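CutA1 (Shewanella, PDB 3AHP) belongs to the CutA1 divalent-ion tolerance family, is a highly stable trimeric protein, and is probably linked to tolerance of metal ions such as copper. Local coordinates at residues A32-G38 and V57-C63; Y68-E72 and E85-T89. All coordinates share one frame; numbering follows the deposited sequence.

Contact 1 (A32-G38 and V57-C63); sequences AACVQIG and VPMQIKC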
ATOM      1  N   ALA B  32       9.721  -1.230  15.133  1.00 27.62           N
ATOM      2  CA  ALA B  32       8.472  -0.951  14.486  1.00 28.29           C
ATOM      3  C   ALA B  32       7.406  -1.180  15.533  1.00 29.17           C
ATOM      4  O   ALA B  32       7.427  -2.204  16.221  1.00 28.40           O
ATOM      5  CB  ALA B  32       8.265  -1.897  13.301  1.00 27.59           C
ATOM      6  N   ALA B  33       6.467  -0.237  15.630  1.00 30.40           N
ATOM      7  CA  ALA B  33       5.348  -0.366  16.554  1.00 30.79           C
ATOM      8  C   ALA B  33       4.479  -1.506  16.095  1.00 30.89           C
ATOM      9  O   ALA B  33       4.006  -2.299  16.917  1.00 32.90           O
ATOM     10  CB  ALA B  33       4.542   0.922  16.625  1.00 30.74           C
ATOM     11  N   CYS B  34       4.316  -1.607  14.775  1.00 30.07           N
ATOM     12  CA  CYS B  34       3.420  -2.589  14.181  1.00 29.17           C
ATOM     13  C   CYS B  34       3.853  -3.040  12.795  1.00 27.18           C
ATOM     14  O   CYS B  34       4.300  -2.230  11.960  1.00 24.56           O
ATOM     15  CB  CYS B  34       1.996  -2.058  14.095  1.00 30.28           C
ATOM     16  SG  CYS B  34       0.906  -3.164  13.173  1.00 35.42           S
ATOM     17  N   VAL B  35       3.622  -4.329  12.543  1.00 24.51           N
ATOM     18  CA  VAL B  35       3.962  -4.948  11.278  1.00 23.20           C
ATOM     19  C   VAL B  35       2.829  -5.829  10.769  1.00 22.95           C
ATOM     20  O   VAL B  35       2.291  -6.666  11.494  1.00 23.34           O
ATOM     21  CB  VAL B  35       5.274  -5.778  11.369  1.00 23.58           C
ATOM     22  CG1 VAL B  35       5.504  -6.549  10.080  1.00 20.97           C
ATOM     23  CG2 VAL B  35       6.456  -4.883  11.663  1.00 17.85           C
ATOM     24  N   GLN B  36       2.530  -5.690   9.487  1.00 23.44           N
ATOM     25  CA  GLN B  36       1.395  -6.371   8.875  1.00 22.80           C
ATOM     26  C   GLN B  36       1.913  -7.355   7.844  1.00 21.41           C
ATOM     27  O   GLN B  36       2.708  -7.002   6.980  1.00 20.47           O
ATOM     28  CB  GLN B  36       0.482  -5.331   8.217  1.00 24.27           C
ATOM     29  CG  GLN B  36      -0.827  -5.851   7.637  1.00 25.47           C
ATOM     30  CD  GLN B  36      -1.588  -4.765   6.864  1.00 28.11           C
ATOM     31  OE1 GLN B  36      -2.062  -3.789   7.446  1.00 25.48           O
ATOM     32  NE2 GLN B  36      -1.642  -4.905   5.541  1.00 30.76           N
ATOM     33  N   ILE B  37       1.524  -8.609   7.999  1.00 21.24           N
ATOM     34  CA  ILE B  37       1.847  -9.633   7.034  1.00 20.88           C
ATOM     35  C   ILE B  37       0.583 -10.030   6.310  1.00 21.27           C
ATOM     36  O   ILE B  37      -0.328 -10.593   6.913  1.00 21.75           O
ATOM     37  CB  ILE B  37       2.389 -10.897   7.723  1.00 22.36           C
ATOM     38  CG1 ILE B  37       3.586 -10.571   8.626  1.00 19.31           C
ATOM     39  CG2 ILE B  37       2.688 -11.989   6.688  1.00 18.53           C
ATOM     40  CD1 ILE B  37       3.998 -11.745   9.547  1.00 21.60           C
ATOM     41  N   GLY B  38       0.530  -9.752   5.014  1.00 21.60           N
ATOM     42  CA  GLY B  38      -0.601 -10.172   4.193  1.00 20.75           C
ATOM     43  C   GLY B  38      -0.508 -11.618   3.739  1.00 21.63           C
ATOM     44  O   GLY B  38       0.537 -12.265   3.856  1.00 23.04           O
ATOM     45  N   VAL B  57       5.377 -13.376   0.543  1.00 20.00           N
ATOM     46  CA  VAL B  57       4.572 -12.826   1.576  1.00 20.00           C
ATOM     47  C   VAL B  57       4.833 -11.351   1.844  1.00 20.00           C
ATOM     48  O   VAL B  57       5.907 -10.959   2.190  1.00 26.86           O
ATOM     49  CB  VAL B  57       4.678 -13.699   2.788  1.00 20.00           C
ATOM     50  CG1 VAL B  57       5.299 -13.025   3.883  1.00 20.00           C
ATOM     51  CG2 VAL B  57       3.362 -14.235   3.184  1.00 20.00           C
ATOM     52  N   PRO B  58       3.811 -10.535   1.686  1.00 24.28           N
ATOM     53  CA  PRO B  58       3.949  -9.095   1.714  1.00 23.47           C
ATOM     54  C   PRO B  58       3.971  -8.514   3.116  1.00 22.93           C
ATOM     55  O   PRO B  58       3.338  -9.032   3.955  1.00 21.36           O
ATOM     56  CB  PRO B  58       2.725  -8.661   0.956  1.00 23.82           C
ATOM     57  CG  PRO B  58       1.806  -9.639   1.188  1.00 23.98           C
ATOM     58  CD  PRO B  58       2.463 -10.905   1.285  1.00 22.67           C
ATOM     59  N   MET B  59       4.745  -7.473   3.356  1.00 23.71           N
ATOM     60  CA  MET B  59       4.798  -6.858   4.689  1.00 25.84           C
ATOM     61  C   MET B  59       4.636  -5.334   4.638  1.00 24.67           C
ATOM     62  O   MET B  59       5.272  -4.675   3.825  1.00 24.79           O
ATOM     63  CB  MET B  59       6.112  -7.197   5.392  1.00 26.61           C
ATOM     64  CG  MET B  59       6.240  -8.631   5.834  1.00 30.72           C
ATOM     65  SD  MET B  59       7.732  -8.902   6.811  1.00 41.27           S
ATOM     66  CE  MET B  59       7.078  -8.782   8.452  1.00 37.75           C
ATOM     67  N   GLN B  60       3.814  -4.784   5.529  1.00 23.15           N
ATOM     68  CA  GLN B  60       3.838  -3.352   5.804  1.00 24.43           C
ATOM     69  C   GLN B  60       4.446  -3.058   7.174  1.00 23.00           C
ATOM     70  O   GLN B  60       4.009  -3.607   8.172  1.00 23.14           O
ATOM     71  CB  GLN B  60       2.435  -2.759   5.762  1.00 25.13           C
ATOM     72  CG  GLN B  60       1.708  -2.812   4.423  1.00 27.11           C
ATOM     73  CD  GLN B  60       0.315  -2.177   4.525  1.00 34.74           C
ATOM     74  OE1 GLN B  60      -0.458  -2.191   3.562  1.00 30.92           O
ATOM     75  NE2 GLN B  60      -0.012  -1.630   5.720  1.00 31.19           N
ATOM     76  N   ILE B  61       5.436  -2.172   7.215  1.00 22.31           N
ATOM     77  CA  ILE B  61       6.050  -1.754   8.483  1.00 21.60           C
ATOM     78  C   ILE B  61       5.712  -0.301   8.804  1.00 21.38           C
ATOM     79  O   ILE B  61       5.923   0.589   7.982  1.00 20.33           O
ATOM     80  CB  ILE B  61       7.597  -1.889   8.472  1.00 21.26           C
ATOM     81  CG1 ILE B  61       8.026  -3.343   8.221  1.00 22.25           C
ATOM     82  CG2 ILE B  61       8.171  -1.373   9.775  1.00 16.99           C
ATOM     83  CD1 ILE B  61       9.377  -3.482   7.513  1.00 16.70           C
ATOM     84  N   LYS B  62       5.204  -0.051  10.002  1.00 21.27           N
ATOM     85  CA  LYS B  62       4.954   1.319  10.383  1.00 22.90           C
ATOM     86  C   LYS B  62       5.901   1.741  11.478  1.00 23.14           C
ATOM     87  O   LYS B  62       6.044   1.047  12.491  1.00 23.67           O
ATOM     88  CB  LYS B  62       3.491   1.531  10.770  1.00 23.89           C
ATOM     89  CG  LYS B  62       2.530   1.294   9.611  1.00 25.69           C
ATOM     90  CD  LYS B  62       1.305   0.532  10.064  1.00 35.62           C
ATOM     91  CE  LYS B  62       1.396  -0.947   9.746  1.00 38.19           C
ATOM     92  NZ  LYS B  62       0.455  -1.296   8.632  1.00 47.40           N
ATOM     93  N   CYS B  63       6.586   2.857  11.248  1.00 22.85           N
ATOM     94  CA  CYS B  63       7.731   3.218  12.052  1.00 23.20           C
ATOM     95  C   CYS B  63       8.061   4.700  12.014  1.00 23.80           C
ATOM     96  O   CYS B  63       7.579   5.440  11.161  1.00 22.21           O
ATOM     97  CB  CYS B  63       8.945   2.424  11.586  1.00 24.95           C
ATOM     98  SG  CYS B  63       9.633   2.997  10.041  1.00 27.67           S
TER
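Gln36 and Gln60 form a hydrogen-bonded pair of an antiparallel strand pairing: Gln36 N donates to Gln60 O and Gln60 N to Gln36 O, both at 2.9 Å. On one side of them, Lys62 N meets Cys34 O at 3.1 Å in a nearly straight bond (172° at the hydrogen); on the other, Gly38 N reaches Pro58 O, also at 3.1 Å. A weak bond from Ala33 N to Lys62 O adds to the set. In the antiparallel sheet of this ferredoxin-like fold, strand 50-64 bonds along its other edge to strand 6-13, Met59 with Thr11 and Ile61 with Ile9, while strand 34-38 pairs in turn with a strand of the second subunit, carrying the sheet across the trimer interface. Among the apolar contacts, Ala19 and Ala23 of helix 16-28 lie over Val35, Ile37, Val57 and Met59. Ile61 CG1 runs alongside Val35 CG2 (4.1 Å), while Ile61 CG2 touches Ala32 CB at 3.6 Å. Met59 lies side by side with Ile37, whose CG2 is 4.0 Å from Val57 CG1. On the opposite face the Gln36 and Gln60 side chains lie side by side, amide planes 37° apart. Lys62 curls past Cys34, and its NZ makes a salt bridge with Glu85 of the second subunit.

Contact 2 (Y68-E72 and E85-T89); sequences YPAIE and EFIAT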
ATOM      1  N   TYR B  68      14.714   4.237  10.968  1.00 30.07           N
ATOM      2  CA  TYR B  68      14.781   3.602   9.655  1.00 30.50           C
ATOM      3  C   TYR B  68      16.075   2.812   9.439  1.00 30.41           C
ATOM      4  O   TYR B  68      16.020   1.632   9.073  1.00 31.77           O
ATOM      5  CB  TYR B  68      14.532   4.579   8.494  1.00 30.30           C
ATOM      6  CG  TYR B  68      14.782   3.945   7.145  1.00 32.40           C
ATOM      7  CD1 TYR B  68      13.780   3.213   6.504  1.00 32.60           C
ATOM      8  CD2 TYR B  68      16.066   3.934   6.587  1.00 34.26           C
ATOM      9  CE1 TYR B  68      14.040   2.540   5.310  1.00 35.78           C
ATOM     10  CE2 TYR B  68      16.340   3.258   5.397  1.00 33.60           C
ATOM     11  CZ  TYR B  68      15.324   2.568   4.763  1.00 34.59           C
ATOM     12  OH  TYR B  68      15.588   1.902   3.592  1.00 31.46           O
ATOM     13  N   PRO B  69      17.240   3.436   9.703  1.00 30.46           N
ATOM     14  CA  PRO B  69      18.502   2.758   9.376  1.00 30.42           C
ATOM     15  C   PRO B  69      18.675   1.392  10.058  1.00 29.84           C
ATOM     16  O   PRO B  69      19.245   0.477   9.464  1.00 31.35           O
ATOM     17  CB  PRO B  69      19.562   3.760   9.843  1.00 29.89           C
ATOM     18  CG  PRO B  69      18.885   5.079   9.708  1.00 29.63           C
ATOM     19  CD  PRO B  69      17.474   4.818  10.159  1.00 29.82           C
ATOM     20  N   ALA B  70      18.130   1.243  11.261  1.00 28.02           N
ATOM     21  CA  ALA B  70      18.197  -0.017  11.978  1.00 27.30           C
ATOM     22  C   ALA B  70      17.200  -1.053  11.434  1.00 26.64           C
ATOM     23  O   ALA B  70      17.489  -2.251  11.412  1.00 25.53           O
ATOM     24  CB  ALA B  70      17.986   0.207  13.476  1.00 26.62           C
ATOM     25  N   ILE B  71      16.020  -0.590  11.027  1.00 26.13           N
ATOM     26  CA  ILE B  71      15.031  -1.456  10.397  1.00 25.16           C
ATOM     27  C   ILE B  71      15.542  -2.050   9.079  1.00 25.14           C
ATOM     28  O   ILE B  71      15.588  -3.273   8.902  1.00 22.87           O
ATOM     29  CB  ILE B  71      13.712  -0.726  10.191  1.00 24.23           C
ATOM     30  CG1 ILE B  71      13.216  -0.209  11.549  1.00 26.39           C
ATOM     31  CG2 ILE B  71      12.670  -1.658   9.534  1.00 20.42           C
ATOM     32  CD1 ILE B  71      12.018   0.728  11.489  1.00 26.05           C
ATOM     33  N   GLU B  72      16.044  -1.184   8.211  1.00 24.54           N
ATOM     34  CA  GLU B  72      16.663  -1.648   6.994  1.00 24.24           C
ATOM     35  C   GLU B  72      17.762  -2.662   7.283  1.00 25.35           C
ATOM     36  O   GLU B  72      17.818  -3.728   6.664  1.00 26.07           O
ATOM     37  CB  GLU B  72      17.258  -0.483   6.240  1.00 23.52           C
ATOM     38  CG  GLU B  72      17.993  -0.926   5.029  1.00 23.96           C
ATOM     39  CD  GLU B  72      18.560   0.219   4.267  1.00 28.23           C
ATOM     40  OE1 GLU B  72      19.759   0.497   4.468  1.00 31.69           O
ATOM     41  OE2 GLU B  72      17.797   0.867   3.508  1.00 28.40           O
ATOM     42  N   GLU B  85      13.157  -6.783  -1.842  1.00 21.88           N
ATOM     43  CA  GLU B  85      12.292  -5.619  -2.034  1.00 19.95           C
ATOM     44  C   GLU B  85      12.129  -4.902  -0.694  1.00 19.12           C
ATOM     45  O   GLU B  85      11.821  -5.528   0.328  1.00 17.08           O
ATOM     46  CB  GLU B  85      10.937  -6.044  -2.587  1.00 19.66           C
ATOM     47  CG  GLU B  85       9.876  -4.990  -2.537  1.00 18.47           C
ATOM     48  CD  GLU B  85       8.571  -5.457  -3.152  1.00 21.29           C
ATOM     49  OE1 GLU B  85       8.512  -6.611  -3.633  1.00 17.54           O
ATOM     50  OE2 GLU B  85       7.594  -4.678  -3.119  1.00 21.93           O
ATOM     51  N   PHE B  86      12.374  -3.599  -0.692  1.00 17.25           N
ATOM     52  CA  PHE B  86      12.300  -2.838   0.541  1.00 17.22           C
ATOM     53  C   PHE B  86      12.202  -1.370   0.212  1.00 18.69           C
ATOM     54  O   PHE B  86      13.202  -0.748  -0.138  1.00 18.27           O
ATOM     55  CB  PHE B  86      13.538  -3.100   1.392  1.00 17.30           C
ATOM     56  CG  PHE B  86      13.424  -2.635   2.805  1.00 14.69           C
ATOM     57  CD1 PHE B  86      12.838  -3.457   3.781  1.00 14.71           C
ATOM     58  CD2 PHE B  86      13.974  -1.409   3.188  1.00 12.26           C
ATOM     59  CE1 PHE B  86      12.795  -3.053   5.143  1.00 16.62           C
ATOM     60  CE2 PHE B  86      13.965  -0.999   4.535  1.00 16.80           C
ATOM     61  CZ  PHE B  86      13.376  -1.830   5.527  1.00 16.27           C
ATOM     62  N   ILE B  87      10.981  -0.831   0.261  1.00 20.29           N
ATOM     63  CA  ILE B  87      10.780   0.567  -0.038  1.00 20.47           C
ATOM     64  C   ILE B  87       9.957   1.293   1.020  1.00 22.27           C
ATOM     65  O   ILE B  87       9.083   0.713   1.684  1.00 22.70           O
ATOM     66  CB  ILE B  87      10.175   0.797  -1.432  1.00 21.50           C
ATOM     67  CG1 ILE B  87       8.668   0.564  -1.414  1.00 22.20           C
ATOM     68  CG2 ILE B  87      10.857  -0.064  -2.489  1.00 20.31           C
ATOM     69  CD1 ILE B  87       8.245  -0.659  -2.180  1.00 30.52           C
ATOM     70  N   ALA B  88      10.258   2.577   1.166  1.00 22.71           N
ATOM     71  CA  ALA B  88       9.558   3.439   2.085  1.00 23.84           C
ATOM     72  C   ALA B  88       8.728   4.451   1.316  1.00 23.61           C
ATOM     73  O   ALA B  88       9.222   5.068   0.376  1.00 22.07           O
ATOM     74  CB  ALA B  88      10.564   4.165   2.997  1.00 24.01           C
ATOM     75  N   THR B  89       7.506   4.680   1.799  1.00 23.71           N
ATOM     76  CA  THR B  89       6.701   5.832   1.411  1.00 24.67           C
ATOM     77  C   THR B  89       6.375   6.707   2.627  1.00 25.02           C
ATOM     78  O   THR B  89       6.337   6.215   3.751  1.00 26.31           O
ATOM     79  CB  THR B  89       5.404   5.380   0.735  1.00 25.17           C
ATOM     80  OG1 THR B  89       4.503   4.871   1.722  1.00 25.19           O
ATOM     81  CG2 THR B  89       5.697   4.273  -0.285  1.00 25.32           C
TER
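A split beta-alpha-beta unit of the ferredoxin-like fold, in which helix 68-78 links strands 50-64 and 86-94 with strand 6-13 lying between them, brings Tyr68, Ile71 and Glu72 onto Phe86. The helix runs roughly antiparallel to strand 86-89, the short axes 11.1 Å apart at their closest, and the Phe86 ring spans much of that gap. A chi1 of -166°, with CG opposite the backbone N, carries the Phe86 ring in among the helix side chains. Phe86 CZ lies 3.6 Å from Glu72 CA, and Phe86 CE2 is 3.7 Å from Glu72 CB. Ile71 comes in at the ring edge, its CG2 4.1 Å from Phe86 CZ. The Tyr68 side chain slides past in the opposite direction, its ring oblique to that of Phe86 with planes 49° apart, and Tyr68 OH meets Phe86 CE2 at the edge of the phenyl ring, 3.5 Å away. That hydroxyl is also modelled as donating to Glu72 OE2, one helical turn on, at a doubtfully short distance; Gly94 of the third subunit packs against both residues. Replacing Phe86 by an alanine is likely to open a gap between helix and sheet, leaving Ile71 CG2 and Tyr68 CE1 without their aromatic neighbour. Further along the strand, Ala88 points toward the helix, and its CB comes within 4.5 Å of Tyr68 CE1.

How the contacts relate
Contact 1 is complete before the chain enters contact 2, yet the two adjoin in space, their centres about 11 Å apart. Strand 50-64 leads directly into helix 68-78, and each contact involves a strand of the one antiparallel sheet. Where they touch, Cys63 CB packs on Ile71 CD1 at 3.5 Å, and Ile61 CD1 lies 4.2 Å from Phe86 CE1, so one hydrophobic interior runs from the paired strands to the helix. The trimer also brings contact 1 of one subunit against the 85-89 segment of another, through the Lys62-Glu85 bridge. Strand 50-64 thereby serves both the subunit core, through Ile61, and the interface, through Lys62.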